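PDB 2RKV: trichothecene 3-O-acetyltransferase from Gibberella zeae, which probably transfers an acetyl group from acetyl-CoA to the 3-hydroxyl of trichothecene mycotoxins such as T-2 toxin, as a member of the BAHD acyltransferase superfamily. Local coordinates for residues A267-S272 / M412-K417; K239-L244 / V259-A264. All coordinates share one frame; numbering follows the deposited sequence.

In the fold
Contacts 1 and 2 show how one helix can serve two neighbouring surfaces. Both use helix 261-277: its first turn takes part in contact 2, against helix 238-249, and a later turn takes part in contact 1, against strand 411-414 of the seven-stranded mixed sheet. In sequence, both segments of contact 2 precede those of contact 1, and the centres lie about 10 Å apart on the same side of the chain's centre. They touch directly, F268 CD1 lying 3.6 Å from L244 CD2. The helix is thus packed between another helix and the sheet, with coenzyme A held at its N-terminal end and the T-2 toxin bound by Y413 on the side of strand 411-414 turned away from the helix.

Contact 1 of 2, residues A267-S272 / M412-K417; sequences AFIWKS and MYFMPK. With ZBA (12,13-Epoxytrichothec-9-ene-3,4,8,15-tetrol-4,15-diacetate-8-isovalerate), chain D.
Part of the toxin pocket is lined by strand 411-414, which helix 261-277 backs: M412 and F414 meet I269 of the helix, while Y413 between them reaches the T-2 toxin from the other side. I269 uses both branches. With CG1 anti to the carbonyl carbon (chi1 -70°) and CG2 anti to the backbone N, the two are sent to different partners. CG2 lies 3.4 Å from M412 SD, the two side chains running antiparallel alongside one another. M412 is extended beyond CG (chi2 180°, chi3 -177°), which carries the sulfur and CE across to the helix. The other branch ends in CD1, 3.5 Å from F414 CE1, and this methyl comes in the ring plane at the edge of the phenyl, so it meets the rim of the ring and not its pi face. Backbone bonds tie M412 and F414 to strand 375-379. On the far side, Y413 OH donates to the ether oxygen O10 of the toxin over 2.9 Å, and H156, the histidine of the HXXXD motif of BAHD enzymes, binds the same ligand. Wholly apolar between helix and strand, the contact relies on shape and burial, and polar recognition is left to the toxin side.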
loop_
_atom_site.group_PDB
_atom_site.type_symbol
_atom_site.label_atom_id
_atom_site.label_comp_id
_atom_site.label_asym_id
_atom_site.label_seq_id
_atom_site.Cartn_x
_atom_site.Cartn_y
_atom_site.Cartn_z
ATOM N N ALA A 267 -1.758 17.026 1.117
ATOM C CA ALA A 267 -1.960 18.322 0.452
ATOM C C ALA A 267 -0.631 19.004 0.118
ATOM O O ALA A 267 -0.469 19.575 -0.973
ATOM C CB ALA A 267 -2.808 19.231 1.326
ATOM N N PHE A 268 0.307 18.940 1.062
ATOM C CA PHE A 268 1.623 19.553 0.915
ATOM C C PHE A 268 2.376 18.919 -0.255
ATOM O O PHE A 268 3.067 19.600 -1.018
ATOM C CB PHE A 268 2.409 19.406 2.226
ATOM C CG PHE A 268 3.783 20.002 2.188
ATOM C CD1 PHE A 268 3.961 21.386 2.199
ATOM C CD2 PHE A 268 4.910 19.177 2.159
ATOM C CE1 PHE A 268 5.248 21.938 2.171
ATOM C CE2 PHE A 268 6.198 19.716 2.135
ATOM C CZ PHE A 268 6.365 21.102 2.133
ATOM N N ILE A 269 2.224 17.609 -0.404
ATOM C CA ILE A 269 2.867 16.899 -1.509
ATOM C C ILE A 269 2.253 17.277 -2.861
ATOM O O ILE A 269 2.989 17.530 -3.826
ATOM C CB ILE A 269 2.877 15.365 -1.264
ATOM C CG1 ILE A 269 3.854 15.041 -0.127
ATOM C CG2 ILE A 269 3.291 14.623 -2.522
ATOM C CD1 ILE A 269 3.714 13.619 0.432
ATOM N N TRP A 270 0.919 17.335 -2.924
ATOM C CA TRP A 270 0.224 17.726 -4.155
ATOM C C TRP A 270 0.648 19.137 -4.558
ATOM O O TRP A 270 0.961 19.393 -5.727
ATOM C CB TRP A 270 -1.293 17.659 -3.966
ATOM C CG TRP A 270 -2.104 17.720 -5.241
ATOM C CD1 TRP A 270 -1.649 17.609 -6.535
ATOM C CD2 TRP A 270 -3.527 17.848 -5.328
ATOM N NE1 TRP A 270 -2.712 17.677 -7.416
ATOM C CE2 TRP A 270 -3.873 17.826 -6.701
ATOM C CE3 TRP A 270 -4.549 17.989 -4.374
ATOM C CZ2 TRP A 270 -5.204 17.940 -7.145
ATOM C CZ3 TRP A 270 -5.866 18.099 -4.813
ATOM C CH2 TRP A 270 -6.180 18.078 -6.188
ATOM N N LYS A 271 0.695 20.029 -3.574
ATOM C CA LYS A 271 1.088 21.423 -3.808
ATOM C C LYS A 271 2.544 21.524 -4.274
ATOM O O LYS A 271 2.844 22.229 -5.253
ATOM C CB LYS A 271 0.861 22.241 -2.539
ATOM C CG LYS A 271 1.198 23.730 -2.671
ATOM C CD LYS A 271 0.862 24.489 -1.390
ATOM C CE LYS A 271 -0.597 24.288 -0.934
ATOM N NZ LYS A 271 -1.646 24.589 -1.959
ATOM N N SER A 272 3.440 20.803 -3.594
ATOM C CA SER A 272 4.872 20.819 -3.921
ATOM C C SER A 272 5.172 20.200 -5.291
ATOM O O SER A 272 5.960 20.758 -6.063
ATOM C CB SER A 272 5.707 20.139 -2.837
ATOM O OG SER A 272 5.561 20.785 -1.582
ATOM N N MET A 412 2.898 7.121 -5.022
ATOM C CA MET A 412 3.462 7.514 -3.737
ATOM C C MET A 412 2.861 6.710 -2.594
ATOM O O MET A 412 1.714 6.278 -2.679
ATOM C CB MET A 412 3.231 9.002 -3.472
ATOM C CG MET A 412 3.683 9.905 -4.588
ATOM S SD MET A 412 3.369 11.630 -4.183
ATOM C CE MET A 412 3.934 12.371 -5.718
ATOM N N TYR A 413 3.656 6.513 -1.542
ATOM C CA TYR A 413 3.199 5.863 -0.306
ATOM C C TYR A 413 3.603 6.647 0.934
ATOM O O TYR A 413 4.638 7.328 0.943
ATOM C CB TYR A 413 3.789 4.450 -0.179
ATOM C CG TYR A 413 3.403 3.538 -1.314
ATOM C CD1 TYR A 413 4.236 3.378 -2.422
ATOM C CD2 TYR A 413 2.192 2.846 -1.289
ATOM C CE1 TYR A 413 3.867 2.548 -3.489
ATOM C CE2 TYR A 413 1.816 2.017 -2.345
ATOM C CZ TYR A 413 2.661 1.868 -3.440
ATOM O OH TYR A 413 2.276 1.048 -4.485
ATOM N N PHE A 414 2.788 6.549 1.986
ATOM C CA PHE A 414 3.262 6.877 3.334
ATOM C C PHE A 414 3.518 5.560 4.054
ATOM O O PHE A 414 2.669 4.661 4.039
ATOM C CB PHE A 414 2.242 7.671 4.160
ATOM C CG PHE A 414 1.895 9.036 3.604
ATOM C CD1 PHE A 414 2.685 9.650 2.639
ATOM C CD2 PHE A 414 0.771 9.710 4.080
ATOM C CE1 PHE A 414 2.354 10.919 2.151
ATOM C CE2 PHE A 414 0.427 10.974 3.583
ATOM C CZ PHE A 414 1.222 11.570 2.614
ATOM N N MET A 415 4.679 5.453 4.690
ATOM C CA MET A 415 4.986 4.284 5.514
ATOM C C MET A 415 4.147 4.284 6.789
ATOM O O MET A 415 3.575 5.315 7.157
ATOM C CB MET A 415 6.475 4.282 5.877
ATOM C CG MET A 415 7.424 4.201 4.667
ATOM S SD MET A 415 7.109 2.761 3.607
ATOM C CE MET A 415 6.096 3.476 2.314
ATOM N N PRO A 416 4.045 3.122 7.462
ATOM C CA PRO A 416 3.459 3.161 8.800
ATOM C C PRO A 416 4.205 4.191 9.660
ATOM O O PRO A 416 5.434 4.241 9.649
ATOM C CB PRO A 416 3.646 1.722 9.314
ATOM C CG PRO A 416 3.720 0.890 8.061
ATOM C CD PRO A 416 4.424 1.755 7.049
ATOM N N LYS A 417 3.447 5.045 10.342
ATOM C CA LYS A 417 3.998 6.124 11.150
ATOM C C LYS A 417 4.923 5.558 12.236
ATOM O O LYS A 417 4.551 4.610 12.930
ATOM C CB LYS A 417 2.838 6.907 11.786
ATOM C CG LYS A 417 3.233 8.178 12.497
ATOM C CD LYS A 417 2.069 8.710 13.353
ATOM C CE LYS A 417 2.082 8.103 14.761
ATOM N NZ LYS A 417 1.323 6.822 14.829
HETATM O O18 ZBA D . 0.024 1.878 -10.489
HETATM C C44 ZBA D . -0.148 0.728 -10.460
HETATM C C45 ZBA D . -0.308 -0.166 -11.635
HETATM C C46 ZBA D . 0.895 -0.951 -11.883
HETATM C C48 ZBA D . 2.024 -0.087 -12.119
HETATM C C47 ZBA D . 0.914 -1.821 -13.103
HETATM O O17 ZBA D . -0.184 0.063 -9.300
HETATM C C31 ZBA D . 0.170 0.700 -8.062
HETATM C C30 ZBA D . -0.983 1.427 -7.457
HETATM C C32 ZBA D . 0.746 -0.373 -7.217
HETATM C C39 ZBA D . 2.003 -0.997 -7.779
HETATM C C33 ZBA D . 0.180 -0.752 -6.114
HETATM C C34 ZBA D . -1.058 -0.160 -5.557
HETATM O O10 ZBA D . -0.596 0.781 -4.567
HETATM C C29 ZBA D . -1.923 0.591 -6.588
HETATM C C38 ZBA D . -2.635 -0.442 -7.454
HETATM O O12 ZBA D . -2.920 0.097 -8.735
HETATM C C40 ZBA D . -4.045 -0.185 -9.371
HETATM C C41 ZBA D . -4.071 0.500 -10.716
HETATM O O13 ZBA D . -4.905 -0.824 -8.990
HETATM C C28 ZBA D . -2.987 1.484 -5.821
HETATM C C37 ZBA D . -4.018 2.161 -6.745
HETATM C C35 ZBA D . -2.198 2.472 -4.972
HETATM C C25 ZBA D . -1.567 1.583 -3.964
HETATM C C36 ZBA D . -1.908 3.856 -5.220
HETATM O O11 ZBA D . -3.004 3.515 -4.405
HETATM C C27 ZBA D . -3.653 0.649 -4.677
HETATM C C26 ZBA D . -2.743 0.800 -3.471
HETATM O O16 ZBA D . -2.376 -0.425 -2.903
HETATM O O14 ZBA D . -4.884 1.315 -4.379
HETATM C C42 ZBA D . -5.977 0.760 -3.872
HETATM O O15 ZBA D . -6.966 1.380 -3.650
HETATM C C43 ZBA D . -5.776 -0.637 -3.589
#

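Contact 2 of 2, residues K239-L244 / V259-A264; sequences KAMSEL and VSTDDA. With COA (coenzyme A), chain B.
Neither M241-T261 nor L244-A264, the pairs that join the two helices, contains a ring, and the flat groups beside them are carboxylates. The D262 carboxylate has the coenzyme methyl CDP over one face, 3.9 Å from CG, and F414 CE2 against the other; R291 and S379 bind its oxygens. D263 OD2 forms a salt bridge with R335. Where the helices touch, M241 is bent at chi2 and chi3 (-53° and -66°), which turns CE onto T261 CG2 at a tight 3.3 Å, the two side chains lying nearly perpendicular. One turn on, A264 CB rests against the backbone of L244, 3.8 Å from its O. The start of helix 261-277 is a capping box: D263 N donates to S260 OG over 2.9 Å, and in return S260 N approaches D263 OD2 steeply, 49° off the carboxylate plane. From this N-terminus S260 OG also donates to diphosphate oxygen O5A of coenzyme A. T261 grips the 3'-phosphate twice, its N and OG1 both bonding to O9A, with OG1 at 2.7 Å; the helix dipole probably adds to the attraction. K245 and R335 bind the coenzyme as well.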
loop_
_atom_site.group_PDB
_atom_site.type_symbol
_atom_site.label_atom_id
_atom_site.label_comp_id
_atom_site.label_asym_id
_atom_site.label_seq_id
_atom_site.Cartn_x
_atom_site.Cartn_y
_atom_site.Cartn_z
ATOM N N LYS A 239 7.745 17.271 14.477
ATOM C CA LYS A 239 7.541 18.724 14.496
ATOM C C LYS A 239 7.110 19.241 13.116
ATOM O O LYS A 239 6.181 20.052 13.016
ATOM C CB LYS A 239 8.796 19.451 14.999
ATOM C CG LYS A 239 8.560 20.910 15.358
ATOM C CD LYS A 239 9.789 21.540 16.024
ATOM N N ALA A 240 7.772 18.766 12.060
ATOM C CA ALA A 240 7.391 19.118 10.683
ATOM C C ALA A 240 5.932 18.751 10.427
ATOM O O ALA A 240 5.173 19.533 9.860
ATOM C CB ALA A 240 8.297 18.425 9.669
ATOM N N MET A 241 5.545 17.551 10.855
ATOM C CA MET A 241 4.172 17.087 10.670
ATOM C C MET A 241 3.156 17.996 11.367
ATOM O O MET A 241 2.150 18.391 10.760
ATOM C CB MET A 241 4.028 15.635 11.137
ATOM C CG MET A 241 4.746 14.617 10.223
ATOM S SD MET A 241 4.323 14.698 8.459
ATOM C CE MET A 241 2.591 14.207 8.458
ATOM N N SER A 242 3.426 18.336 12.626
ATOM C CA SER A 242 2.509 19.185 13.396
ATOM C C SER A 242 2.440 20.608 12.826
ATOM O O SER A 242 1.382 21.231 12.850
ATOM C CB SER A 242 2.885 19.205 14.877
ATOM O OG SER A 242 4.157 19.783 15.073
ATOM N N GLU A 243 3.567 21.103 12.311
ATOM C CA GLU A 243 3.612 22.433 11.681
ATOM C C GLU A 243 2.847 22.490 10.355
ATOM O O GLU A 243 2.206 23.497 10.042
ATOM C CB GLU A 243 5.055 22.925 11.535
ATOM C CG GLU A 243 5.668 23.280 12.891
ATOM C CD GLU A 243 7.110 23.711 12.812
ATOM O OE1 GLU A 243 7.580 24.027 11.703
ATOM O OE2 GLU A 243 7.774 23.748 13.874
ATOM N N LEU A 244 2.901 21.402 9.582
ATOM C CA LEU A 244 2.065 21.269 8.382
ATOM C C LEU A 244 0.576 21.251 8.739
ATOM O O LEU A 244 -0.233 21.939 8.105
ATOM C CB LEU A 244 2.422 19.994 7.602
ATOM C CG LEU A 244 3.739 20.040 6.821
ATOM C CD1 LEU A 244 4.040 18.672 6.201
ATOM C CD2 LEU A 244 3.704 21.136 5.744
ATOM N N VAL A 259 -9.101 19.211 9.415
ATOM C CA VAL A 259 -8.398 18.235 8.581
ATOM C C VAL A 259 -7.452 17.428 9.465
ATOM O O VAL A 259 -7.239 17.775 10.621
ATOM C CB VAL A 259 -7.628 18.893 7.407
ATOM C CG1 VAL A 259 -8.606 19.531 6.421
ATOM C CG2 VAL A 259 -6.560 19.891 7.913
ATOM N N SER A 260 -6.898 16.349 8.916
ATOM C CA SER A 260 -5.977 15.495 9.657
ATOM C C SER A 260 -4.519 15.770 9.296
ATOM O O SER A 260 -4.207 16.433 8.287
ATOM C CB SER A 260 -6.274 14.028 9.344
ATOM O OG SER A 260 -5.979 13.726 7.992
ATOM N N THR A 261 -3.628 15.218 10.118
ATOM C CA THR A 261 -2.200 15.206 9.831
ATOM C C THR A 261 -1.957 14.613 8.437
ATOM O O THR A 261 -1.232 15.191 7.621
ATOM C CB THR A 261 -1.442 14.392 10.918
ATOM O OG1 THR A 261 -1.637 15.011 12.199
ATOM C CG2 THR A 261 0.044 14.346 10.629
ATOM N N ASP A 262 -2.585 13.465 8.175
ATOM C CA ASP A 262 -2.475 12.780 6.890
ATOM C C ASP A 262 -2.966 13.665 5.731
ATOM O O ASP A 262 -2.310 13.759 4.692
ATOM C CB ASP A 262 -3.246 11.460 6.948
ATOM C CG ASP A 262 -2.862 10.501 5.845
ATOM O OD1 ASP A 262 -3.122 10.819 4.658
ATOM O OD2 ASP A 262 -2.304 9.424 6.191
ATOM N N ASP A 263 -4.106 14.332 5.922
ATOM C CA ASP A 263 -4.613 15.309 4.943
ATOM C C ASP A 263 -3.569 16.383 4.617
ATOM O O ASP A 263 -3.336 16.725 3.449
ATOM C CB ASP A 263 -5.819 16.065 5.501
ATOM C CG ASP A 263 -7.081 15.221 5.609
ATOM O OD1 ASP A 263 -7.167 14.117 5.019
ATOM O OD2 ASP A 263 -7.996 15.684 6.320
ATOM N N ALA A 264 -2.960 16.928 5.665
ATOM C CA ALA A 264 -2.023 18.047 5.533
ATOM C C ALA A 264 -0.779 17.642 4.736
ATOM O O ALA A 264 -0.353 18.354 3.824
ATOM C CB ALA A 264 -1.655 18.597 6.912
HETATM N N1A COA B . -12.028 17.700 15.619
HETATM C C2A COA B . -10.738 17.799 15.139
HETATM N N3A COA B . -10.144 16.722 14.511
HETATM C C4A COA B . -10.846 15.567 14.370
HETATM C C5A COA B . -12.154 15.451 14.845
HETATM C C6A COA B . -12.755 16.534 15.482
HETATM N N6A COA B . -13.887 16.357 16.170
HETATM N N7A COA B . -12.598 14.200 14.563
HETATM C C8A COA B . -11.608 13.528 13.926
HETATM N N9A COA B . -10.522 14.363 13.802
HETATM C C1B COA B . -9.213 14.034 13.220
HETATM C C2B COA B . -8.460 13.116 14.159
HETATM O O2B COA B . -7.867 13.831 15.204
HETATM C C3B COA B . -7.454 12.509 13.211
HETATM O O3B COA B . -6.483 13.462 12.905
HETATM P P3B COA B . -4.981 13.295 13.401
HETATM O O7A COA B . -4.466 11.967 12.889
HETATM O O8A COA B . -5.030 13.336 14.907
HETATM O O9A COA B . -4.188 14.454 12.863
HETATM C C4B COA B . -8.229 12.398 11.927
HETATM O O4B COA B . -9.323 13.302 12.011
HETATM C C5B COA B . -8.697 10.982 11.703
HETATM O O5B COA B . -9.151 11.058 10.390
HETATM P P1A COA B . -9.332 9.748 9.508
HETATM O O1A COA B . -9.967 8.631 10.334
HETATM O O2A COA B . -10.110 10.106 8.264
HETATM O O3A COA B . -7.858 9.195 9.231
HETATM P P2A COA B . -6.636 9.971 8.565
HETATM O O4A COA B . -5.427 9.768 9.449
HETATM O O5A COA B . -6.950 11.396 8.208
HETATM O O6A COA B . -6.429 9.161 7.208
HETATM C CBP COA B . -7.125 8.059 5.223
HETATM C CCP COA B . -7.336 9.272 6.127
HETATM C CDP COA B . -5.682 8.053 4.713
HETATM C CEP COA B . -8.044 8.173 4.009
HETATM C CAP COA B . -7.433 6.809 6.061
HETATM O OAP COA B . -8.769 6.820 6.521
HETATM C C9P COA B . -7.233 5.549 5.284
HETATM O O9P COA B . -8.305 5.032 4.550
HETATM N N8P COA B . -6.024 5.011 5.360
HETATM C C7P COA B . -5.651 3.822 4.635
HETATM C C6P COA B . -5.383 4.150 3.174
HETATM C C5P COA B . -4.970 2.864 2.525
HETATM O O5P COA B . -5.651 1.833 2.703
HETATM N N4P COA B . -3.868 2.910 1.788
#